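Local structure of luciferase-like monooxygenase (Streptomyces bottropensis, 4US5) at residues R139-E142 with Q143-A146; V80-L84 with Y85-K89; A68-S71 with G72-V75; P14-E17 with G18-P21; N113-K116 with L117-A121. The protein probably acts as a flavin-dependent monooxygenase of the bacterial luciferase family, inserting oxygen from molecular oxygen into an organic substrate. One frame throughout, in Å; residues are numbered along the deposited sequence.

Along the chain the order is contact 4, 3, 2, 5, 1. All lie in one luciferase-like TIM-barrel domain. Contact 4 is in the loop between strand 6-11 and helix 21-38. Contacts 3 and 2 sit at the two ends of strand 74-81, their centres about 24 Å apart. Contact 5 opens helix 117-124, and contact 1 lies on helix 134-147. Contact 2 touches both: L84 and L81 pack on F120 and V115 of contact 5, and R140, Q143 and L144 of contact 1 reach it. Contacts 1 and 4 are farthest apart, about 36 Å between centres. Contacts 1, 2 and 5 form a cluster that the second subunit touches, chiefly at contact 2; 3 and 4 are separate loops.

Contact 1: residues R139-E142 with Q143-A146; sequences RRLE and QLRA
L141 and L144 meet on the inner side of helix 134-147, and E142 and R145 meet on the outer side. The inner side is the packed one. CD1 of L141 comes within 4.5 Å of CD2 of L144, so the two leucines touch only lightly. Both also pack on I109 of strand 105-110; L141 reaches L184 of helix 175-184 as well, and L144 reaches A91 of helix 87-100. This is how an amphipathic helix of a TIM barrel lies against the parallel sheet. The backbone is regular. Four i to i+4 bonds join the two segments, among them L144 N to R140 O at 2.8 Å and R145 N to L141 O at 3.0 Å. R140 is also buried. Its extended chain carries the guanidinium to D136 and to D125 of the second subunit. Its CG passes 4.1 Å from OE1 of Q143, and the amide and guanidinium planes are 62° apart. The outer side is looser. The E142 chain bends at chi2 (83°) and brings OE2 to the edge of the R145 guanidinium. The two flat groups are nearly coplanar, 7° apart. Even so, OE2 to NH1 is 3.7 Å, a long salt bridge. R145 has a stronger partner in the carbonyl O of L184. E142 itself is exposed.

Contact 2: residues V80-L84 with Y85-K89; sequences VLLSL and YSPLK
The ring of Y85 has L84 CB over one face, 3.8 Å from the ring centre and only 7° off its normal. This is a CH-pi contact between neighbours in sequence. L84 and Y85 lie side by side and point the same way, so CD1 of L84 also reaches OH of Y85, at 4.1 Å. Two further groups approach the ring obliquely. L81 O is 3.1 Å from CD2 of Y85, and CG1 of V80 is 4.0 Å from the same carbon. The Y85 CG stands anti to its carbonyl carbon (chi1 -54°), which turns the ring back over the preceding turn. The turn is closed by Y85 N to L82 O, 3.1 Å and nearly straight at the hydrogen (169°), though the donor sits well above the carbonyl plane. Farther along, CD1 of L82 touches CG of P87 at 4.4 Å. P87 opens helix 87-100, with S86 as its N-cap. The S86 hydroxyl accepts weakly from L88 N and K89 N, and it also bonds A122 O of the second subunit. The segment thus carries the chain from strand to helix in a beta-alpha-beta unit. The Y85 hydroxyl bonds E47 and also K89 of the second subunit. A leucine in place of Y85 would probably leave L84 CB without its aromatic face and E47 without a hydroxyl partner. A mostly apolar ring therefore ends in a polar tip, which ties this turn to the dimer interface.

Contact 3: residues A68-S71 with G72-V75; sequences AETS and GIRV
T70 carries this contact, facing I73 and V75 across a tight bend. Its CB lies 3.8 Å from CG2 of I73. From CB the side chain forks. The methyl CG2 is anti to the carbonyl carbon and passes the same I73 CG2 at 4.0 Å. The hydroxyl OG1 sits between the backbone N and the carbonyl carbon (chi1 56°). There it lies 3.8 Å from CG2 of I73 and 3.9 Å from CG2 of V75. These are van der Waals approaches to methyl groups. The hydrogen bonds of OG1 are to I66 O, in the last turns of helix 59-68, and to R104. One methyl of I73 thus meets CB and both branches of T70, while the end of that side chain leads away. I73 also packs on A35, Y40 and F43. The bend itself, at S71 and G72, is held from outside. D36 of helix 21-38 accepts from the backbone N atoms of S71, G72 and I73, so one carboxylate grips three successive amides. R104 ties the two sides together, bonding both T70 OG1 and I73 O. The arrangement is an alpha-to-beta connection of the TIM barrel, where the chain leaves helix 59-68 and enters strand 74-81.

Contact 4: residues P14-E17 with G18-P21; sequences PVVE and GLTP
V15 and V16 make the first shell, each packing on a residue of the returning chain. CG1 of V15 lies 3.8 Å from P21 N and 4.0 Å from CD of P21. Its CG2 meets the same proline from the other branch, 4.2 Å from CG. V16 and L19 run side by side and point the same way. Chi1 of V16 (-51°) turns CG1 anti to the carbonyl carbon, which puts CG2 between that carbon and the backbone N, 3.7 Å from CD1 of L19. Next, L19 N donates to V16 O at 3.0 Å, closing a type II beta turn. At G18, backbone angles of 99° and -20° would press a CB against E17 O. A water accepts from V16 N and donates weakly to T20 O, bridging the two arms. Farther out, V15 bonds through its backbone to F53 and L258, and E17 O accepts from H317. With both methyls of V15 gone, as in an alanine, the P21 ring would probably lose packing and a gap would open there. T20 is the N-cap of helix 21-38; its OG1 bonds H23 ND1 and, weakly, A22 N. The segment is a beta-to-alpha loop of the TIM barrel.

Contact 5: residues N113-K116 with L117-A121; sequences NRVK and LPVFA
V115 faces the first turn of helix 117-124, and its apolar contacts come first. CG1 of V115 touches CB of F120 at 3.7 Å and CG1 of V119 at 4.1 Å. With CG1 anti to the backbone N (chi1 178°), this one methyl is directed at the helix and lies 3.6 Å from F120 N. The side chains of V115 and F120 cross at about a right angle. CB of V115 lies off the edge of the F120 ring, near its plane. Smaller contacts follow at K116, where P118 CD comes within 3.5 Å of the carbonyl carbon of K116 and V119 CB lies 3.5 Å from K116 O. Among the polar contacts, F120 N donates to K116 O at 2.9 Å, straight at the hydrogen (174°) and in line with the carbonyl bond. K116 holds the N-cap position. The K116 side chain bends at chi3 and chi4 and leads the amine away to A50 O. Outside the two segments, F120 packs on L84, while V119 packs on H49 and A50 of its own chain and on F156 of the second subunit. The side-chain contacts are thus apolar, through V115, V119 and F120 CB, and the carbonyl of K116 takes the helix N-H. The lysine amine bonds A50 O, which links the helix start to that loop.

Contact 1: residues R139-E142 with Q143-A146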
# COMPACT_ATOMS: atom_id res chain seq x y z
N ARG B 139 -10.57 1.85 21.24
CA ARG B 139 -11.83 1.75 20.53
C ARG B 139 -11.65 1.45 19.02
O ARG B 139 -12.36 0.62 18.46
CB ARG B 139 -12.60 3.06 20.65
CG ARG B 139 -14.04 3.00 20.16
CD ARG B 139 -14.68 4.37 20.01
NE ARG B 139 -14.84 5.07 21.30
CZ ARG B 139 -15.93 5.00 22.08
NH1 ARG B 139 -16.97 4.25 21.75
NH2 ARG B 139 -15.97 5.69 23.22
N ARG B 140 -10.73 2.15 18.39
CA ARG B 140 -10.41 1.90 16.96
C ARG B 140 -9.90 0.49 16.76
O ARG B 140 -10.24 -0.18 15.80
CB ARG B 140 -9.35 2.87 16.49
CG ARG B 140 -9.85 4.24 16.19
CD ARG B 140 -8.70 5.22 16.00
NE ARG B 140 -9.24 6.54 15.81
CZ ARG B 140 -9.66 7.02 14.66
NH1 ARG B 140 -9.48 6.36 13.54
NH2 ARG B 140 -10.22 8.21 14.64
N LEU B 141 -9.12 0.03 17.71
CA LEU B 141 -8.57 -1.29 17.67
C LEU B 141 -9.67 -2.37 17.75
O LEU B 141 -9.61 -3.39 17.06
CB LEU B 141 -7.54 -1.42 18.80
CG LEU B 141 -6.56 -2.56 18.86
CD1 LEU B 141 -5.85 -2.80 17.55
CD2 LEU B 141 -5.54 -2.24 19.97
N GLU B 142 -10.68 -2.13 18.57
CA GLU B 142 -11.86 -3.01 18.61
C GLU B 142 -12.63 -2.97 17.31
O GLU B 142 -13.10 -3.99 16.83
CB GLU B 142 -12.87 -2.57 19.72
CG GLU B 142 -13.44 -3.76 20.49
CD GLU B 142 -12.51 -4.22 21.57
OE1 GLU B 142 -12.64 -3.70 22.72
OE2 GLU B 142 -11.67 -5.10 21.27
N GLN B 143 -12.80 -1.77 16.77
CA GLN B 143 -13.47 -1.63 15.48
C GLN B 143 -12.72 -2.39 14.38
O GLN B 143 -13.31 -3.05 13.54
CB GLN B 143 -13.51 -0.18 15.06
CG GLN B 143 -14.52 0.72 15.72
CD GLN B 143 -14.53 2.06 15.02
OE1 GLN B 143 -13.67 2.91 15.27
NE2 GLN B 143 -15.45 2.24 14.08
N LEU B 144 -11.40 -2.26 14.39
CA LEU B 144 -10.55 -2.97 13.40
C LEU B 144 -10.76 -4.46 13.53
O LEU B 144 -10.92 -5.15 12.55
CB LEU B 144 -9.09 -2.59 13.64
CG LEU B 144 -8.04 -3.31 12.82
CD1 LEU B 144 -8.33 -3.19 11.33
CD2 LEU B 144 -6.67 -2.72 13.16
N ARG B 145 -10.69 -4.98 14.75
CA ARG B 145 -10.86 -6.42 14.99
C ARG B 145 -12.23 -6.88 14.48
O ARG B 145 -12.33 -7.94 13.86
CB ARG B 145 -10.63 -6.71 16.50
CG ARG B 145 -10.47 -8.13 16.97
CD ARG B 145 -10.35 -8.09 18.50
NE ARG B 145 -9.19 -8.79 19.00
CZ ARG B 145 -8.80 -8.77 20.28
NH1 ARG B 145 -9.47 -8.06 21.18
NH2 ARG B 145 -7.74 -9.46 20.65
N ALA B 146 -13.26 -6.06 14.66
CA ALA B 146 -14.59 -6.37 14.18
C ALA B 146 -14.65 -6.38 12.65
O ALA B 146 -15.26 -7.24 12.05
CB ALA B 146 -15.61 -5.38 14.73

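Contact 2: residues V80-L84 with Y85-K89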
# COMPACT_ATOMS: atom_id res chain seq x y z
N VAL B 80 1.30 0.48 12.15
CA VAL B 80 0.38 1.43 11.57
C VAL B 80 -0.20 2.34 12.65
O VAL B 80 -0.67 1.89 13.67
CB VAL B 80 -0.76 0.70 10.82
CG1 VAL B 80 -1.92 1.64 10.53
CG2 VAL B 80 -0.23 0.11 9.54
N LEU B 81 -0.19 3.64 12.39
CA LEU B 81 -0.71 4.64 13.35
C LEU B 81 -2.24 4.78 13.20
O LEU B 81 -2.77 5.67 12.52
CB LEU B 81 0.01 5.94 13.14
CG LEU B 81 1.51 5.84 13.24
CD1 LEU B 81 2.13 7.22 13.04
CD2 LEU B 81 2.03 5.18 14.51
N LEU B 82 -2.94 3.84 13.83
CA LEU B 82 -4.35 3.62 13.59
C LEU B 82 -5.21 4.83 13.95
O LEU B 82 -6.28 5.01 13.37
CB LEU B 82 -4.82 2.39 14.36
CG LEU B 82 -6.27 1.99 14.21
CD1 LEU B 82 -6.67 1.72 12.78
CD2 LEU B 82 -6.55 0.75 15.08
N SER B 83 -4.71 5.68 14.84
CA SER B 83 -5.47 6.88 15.21
C SER B 83 -5.65 7.82 14.06
O SER B 83 -6.49 8.70 14.13
CB SER B 83 -4.79 7.64 16.34
OG SER B 83 -4.75 6.87 17.51
N LEU B 84 -4.85 7.65 13.00
CA LEU B 84 -4.90 8.54 11.86
C LEU B 84 -5.86 8.10 10.78
O LEU B 84 -6.08 8.84 9.84
CB LEU B 84 -3.49 8.67 11.22
CG LEU B 84 -2.35 9.12 12.08
CD1 LEU B 84 -1.06 9.08 11.24
CD2 LEU B 84 -2.60 10.52 12.61
N TYR B 85 -6.36 6.87 10.87
CA TYR B 85 -7.05 6.24 9.78
C TYR B 85 -8.39 5.66 10.17
O TYR B 85 -8.59 5.26 11.29
CB TYR B 85 -6.19 5.10 9.22
CG TYR B 85 -4.79 5.54 8.85
CD1 TYR B 85 -4.59 6.48 7.84
CD2 TYR B 85 -3.69 5.11 9.56
CE1 TYR B 85 -3.34 6.95 7.53
CE2 TYR B 85 -2.41 5.52 9.22
CZ TYR B 85 -2.24 6.44 8.20
OH TYR B 85 -0.98 6.82 7.86
N SER B 86 -9.27 5.52 9.19
CA SER B 86 -10.46 4.69 9.35
C SER B 86 -10.04 3.26 9.61
O SER B 86 -9.27 2.71 8.85
CB SER B 86 -11.29 4.74 8.07
OG SER B 86 -12.22 3.68 8.03
N PRO B 87 -10.58 2.62 10.68
CA PRO B 87 -10.30 1.21 10.87
C PRO B 87 -10.75 0.31 9.71
O PRO B 87 -10.13 -0.71 9.48
CB PRO B 87 -11.03 0.87 12.17
CG PRO B 87 -11.07 2.18 12.90
CD PRO B 87 -11.30 3.20 11.84
N LEU B 88 -11.78 0.70 8.96
CA LEU B 88 -12.19 -0.08 7.82
C LEU B 88 -11.14 -0.02 6.70
O LEU B 88 -10.83 -1.02 6.08
CB LEU B 88 -13.51 0.42 7.28
CG LEU B 88 -13.98 -0.24 5.98
CD1 LEU B 88 -14.09 -1.76 6.12
CD2 LEU B 88 -15.30 0.36 5.56
N LYS B 89 -10.64 1.16 6.45
CA LYS B 89 -9.56 1.32 5.46
C LYS B 89 -8.38 0.46 5.82
O LYS B 89 -7.84 -0.26 4.97
CB LYS B 89 -9.15 2.77 5.35
CG LYS B 89 -7.93 3.03 4.46
CD LYS B 89 -8.08 2.46 3.07
CE LYS B 89 -6.90 2.87 2.19
NZ LYS B 89 -7.02 2.35 0.80

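Contact 3: residues A68-S71 with G72-V75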
# COMPACT_ATOMS: atom_id res chain seq x y z
N ALA B 68 6.63 -9.85 -1.46
CA ALA B 68 6.92 -10.45 -2.80
C ALA B 68 8.37 -10.87 -2.98
O ALA B 68 8.69 -11.66 -3.87
CB ALA B 68 6.56 -9.46 -3.91
N GLU B 69 9.27 -10.30 -2.17
CA GLU B 69 10.72 -10.53 -2.27
C GLU B 69 11.22 -11.61 -1.30
O GLU B 69 12.41 -11.91 -1.29
CB GLU B 69 11.46 -9.24 -1.96
CG GLU B 69 11.17 -8.10 -2.89
CD GLU B 69 11.95 -8.19 -4.19
OE1 GLU B 69 12.87 -9.03 -4.26
OE2 GLU B 69 11.62 -7.43 -5.12
N THR B 70 10.32 -12.17 -0.49
CA THR B 70 10.66 -13.09 0.57
C THR B 70 9.66 -14.23 0.58
O THR B 70 8.58 -14.13 0.02
CB THR B 70 10.62 -12.40 1.94
OG1 THR B 70 9.34 -11.80 2.13
CG2 THR B 70 11.68 -11.35 2.05
N SER B 71 10.03 -15.34 1.22
CA SER B 71 9.19 -16.52 1.21
C SER B 71 8.74 -17.00 2.54
O SER B 71 7.63 -17.48 2.66
CB SER B 71 9.92 -17.69 0.52
OG SER B 71 10.24 -17.32 -0.81
N GLY B 72 9.63 -16.99 3.53
CA GLY B 72 9.31 -17.61 4.83
C GLY B 72 9.02 -16.65 5.98
O GLY B 72 8.18 -16.89 6.80
N ILE B 73 9.77 -15.57 6.02
CA ILE B 73 9.60 -14.55 7.07
C ILE B 73 8.20 -13.96 7.00
O ILE B 73 7.67 -13.71 5.91
CB ILE B 73 10.71 -13.50 6.92
CG1 ILE B 73 10.89 -12.65 8.20
CG2 ILE B 73 10.49 -12.61 5.70
CD1 ILE B 73 12.19 -11.90 8.19
N ARG B 74 7.60 -13.70 8.15
CA ARG B 74 6.38 -12.93 8.19
C ARG B 74 6.73 -11.45 7.90
O ARG B 74 7.87 -11.03 8.11
CB ARG B 74 5.71 -13.05 9.55
CG ARG B 74 5.25 -14.49 9.88
CD ARG B 74 4.48 -14.55 11.18
NE ARG B 74 3.24 -13.80 11.07
CZ ARG B 74 2.13 -14.25 10.45
NH1 ARG B 74 2.06 -15.49 9.97
NH2 ARG B 74 1.11 -13.45 10.32
N VAL B 75 5.79 -10.73 7.31
CA VAL B 75 6.01 -9.31 6.95
C VAL B 75 4.84 -8.53 7.39
O VAL B 75 3.67 -8.97 7.26
CB VAL B 75 6.22 -9.13 5.43
CG1 VAL B 75 6.71 -7.76 5.11
CG2 VAL B 75 7.20 -10.15 4.89

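Contact 4: residues P14-E17 with G18-P21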
# COMPACT_ATOMS: atom_id res chain seq x y z
N PRO B 14 15.90 4.29 8.08
CA PRO B 14 16.56 5.57 8.27
C PRO B 14 17.20 6.07 6.98
O PRO B 14 17.61 5.28 6.13
CB PRO B 14 17.60 5.28 9.36
CG PRO B 14 17.67 3.82 9.49
CD PRO B 14 16.54 3.20 8.81
N VAL B 15 17.26 7.39 6.83
CA VAL B 15 17.94 8.01 5.70
C VAL B 15 19.28 8.50 6.22
O VAL B 15 19.36 9.20 7.25
CB VAL B 15 17.13 9.18 5.15
CG1 VAL B 15 17.79 9.72 3.88
CG2 VAL B 15 15.69 8.72 4.84
N VAL B 16 20.34 8.12 5.52
CA VAL B 16 21.69 8.28 6.06
C VAL B 16 22.48 9.30 5.19
O VAL B 16 22.22 9.48 4.01
CB VAL B 16 22.44 6.96 6.13
CG1 VAL B 16 21.57 5.91 6.85
CG2 VAL B 16 22.83 6.45 4.76
N GLU B 17 23.39 10.00 5.84
CA GLU B 17 24.18 11.05 5.18
C GLU B 17 24.88 10.52 3.95
O GLU B 17 25.54 9.49 3.98
CB GLU B 17 25.22 11.64 6.14
CG GLU B 17 25.94 12.86 5.53
CD GLU B 17 24.99 14.02 5.36
OE1 GLU B 17 24.35 14.45 6.36
OE2 GLU B 17 24.82 14.49 4.22
N GLY B 18 24.69 11.23 2.85
CA GLY B 18 25.23 10.82 1.58
C GLY B 18 24.27 10.12 0.66
O GLY B 18 24.52 10.03 -0.54
N LEU B 19 23.16 9.60 1.21
CA LEU B 19 22.20 8.84 0.44
C LEU B 19 20.85 9.53 0.47
O LEU B 19 20.72 10.62 1.01
CB LEU B 19 22.12 7.40 0.97
CG LEU B 19 23.41 6.56 0.88
CD1 LEU B 19 23.16 5.14 1.29
CD2 LEU B 19 24.02 6.60 -0.52
N THR B 20 19.85 8.88 -0.11
CA THR B 20 18.52 9.42 -0.28
C THR B 20 17.49 8.45 0.27
O THR B 20 17.78 7.27 0.51
CB THR B 20 18.21 9.62 -1.78
OG1 THR B 20 18.06 8.35 -2.40
CG2 THR B 20 19.33 10.42 -2.48
N PRO B 21 16.26 8.93 0.44
CA PRO B 21 15.18 8.00 0.86
C PRO B 21 14.99 6.77 -0.05
O PRO B 21 14.67 5.69 0.44
CB PRO B 21 13.94 8.88 0.82
CG PRO B 21 14.47 10.24 1.12
CD PRO B 21 15.79 10.32 0.43
O HOH W 1 19.74 6.27 3.18

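Contact 5: residues N113-K116 with L117-A121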
# COMPACT_ATOMS: atom_id res chain seq x y z
N ASN B 113 1.08 9.31 19.28
CA ASN B 113 1.41 10.34 20.27
C ASN B 113 2.71 11.10 19.99
O ASN B 113 2.94 12.15 20.59
CB ASN B 113 1.44 9.75 21.70
CG ASN B 113 2.53 8.70 21.91
OD1 ASN B 113 2.81 7.89 21.03
ND2 ASN B 113 3.15 8.71 23.08
N ARG B 114 3.57 10.57 19.12
CA ARG B 114 4.82 11.25 18.77
C ARG B 114 4.78 11.90 17.38
O ARG B 114 5.76 12.50 16.95
CB ARG B 114 6.01 10.29 18.91
CG ARG B 114 6.30 9.95 20.37
CD ARG B 114 7.52 9.07 20.58
NE ARG B 114 7.41 7.84 19.78
CZ ARG B 114 6.75 6.74 20.16
NH1 ARG B 114 6.15 6.66 21.35
NH2 ARG B 114 6.70 5.69 19.35
N VAL B 115 3.63 11.83 16.70
CA VAL B 115 3.42 12.57 15.44
C VAL B 115 3.33 14.08 15.77
O VAL B 115 2.64 14.46 16.71
CB VAL B 115 2.11 12.13 14.72
CG1 VAL B 115 1.89 12.93 13.45
CG2 VAL B 115 2.14 10.64 14.40
N LYS B 116 4.05 14.93 15.02
CA LYS B 116 3.98 16.39 15.23
C LYS B 116 2.56 16.91 14.96
O LYS B 116 1.87 16.42 14.07
CB LYS B 116 4.99 17.12 14.35
CG LYS B 116 6.45 16.67 14.51
CD LYS B 116 7.40 17.57 13.69
CE LYS B 116 7.58 17.09 12.25
NZ LYS B 116 8.82 16.27 12.00
N LEU B 117 2.11 17.90 15.74
CA LEU B 117 0.68 18.28 15.74
C LEU B 117 0.13 18.77 14.39
O LEU B 117 -0.94 18.34 13.97
CB LEU B 117 0.38 19.30 16.87
CG LEU B 117 0.62 18.77 18.30
CD1 LEU B 117 0.21 19.80 19.34
CD2 LEU B 117 -0.08 17.43 18.55
N PRO B 118 0.85 19.65 13.68
CA PRO B 118 0.34 20.08 12.38
C PRO B 118 0.24 18.92 11.38
O PRO B 118 -0.67 18.90 10.52
CB PRO B 118 1.38 21.11 11.92
CG PRO B 118 2.11 21.52 13.16
CD PRO B 118 2.12 20.31 14.04
N VAL B 119 1.18 17.99 11.46
CA VAL B 119 1.19 16.84 10.58
C VAL B 119 0.02 15.94 10.91
O VAL B 119 -0.71 15.52 10.03
CB VAL B 119 2.52 16.08 10.68
CG1 VAL B 119 2.48 14.81 9.85
CG2 VAL B 119 3.64 16.96 10.21
N PHE B 120 -0.16 15.65 12.20
CA PHE B 120 -1.29 14.87 12.69
C PHE B 120 -2.60 15.47 12.18
O PHE B 120 -3.48 14.75 11.72
CB PHE B 120 -1.26 14.80 14.24
CG PHE B 120 -2.42 14.01 14.85
CD1 PHE B 120 -3.70 14.58 14.96
CD2 PHE B 120 -2.23 12.71 15.32
CE1 PHE B 120 -4.75 13.87 15.50
CE2 PHE B 120 -3.29 11.99 15.88
CZ PHE B 120 -4.55 12.58 15.96
N ALA B 121 -2.74 16.79 12.33
CA ALA B 121 -3.99 17.45 11.93
C ALA B 121 -4.24 17.28 10.42
O ALA B 121 -5.36 16.99 10.01
CB ALA B 121 -3.91 18.94 12.29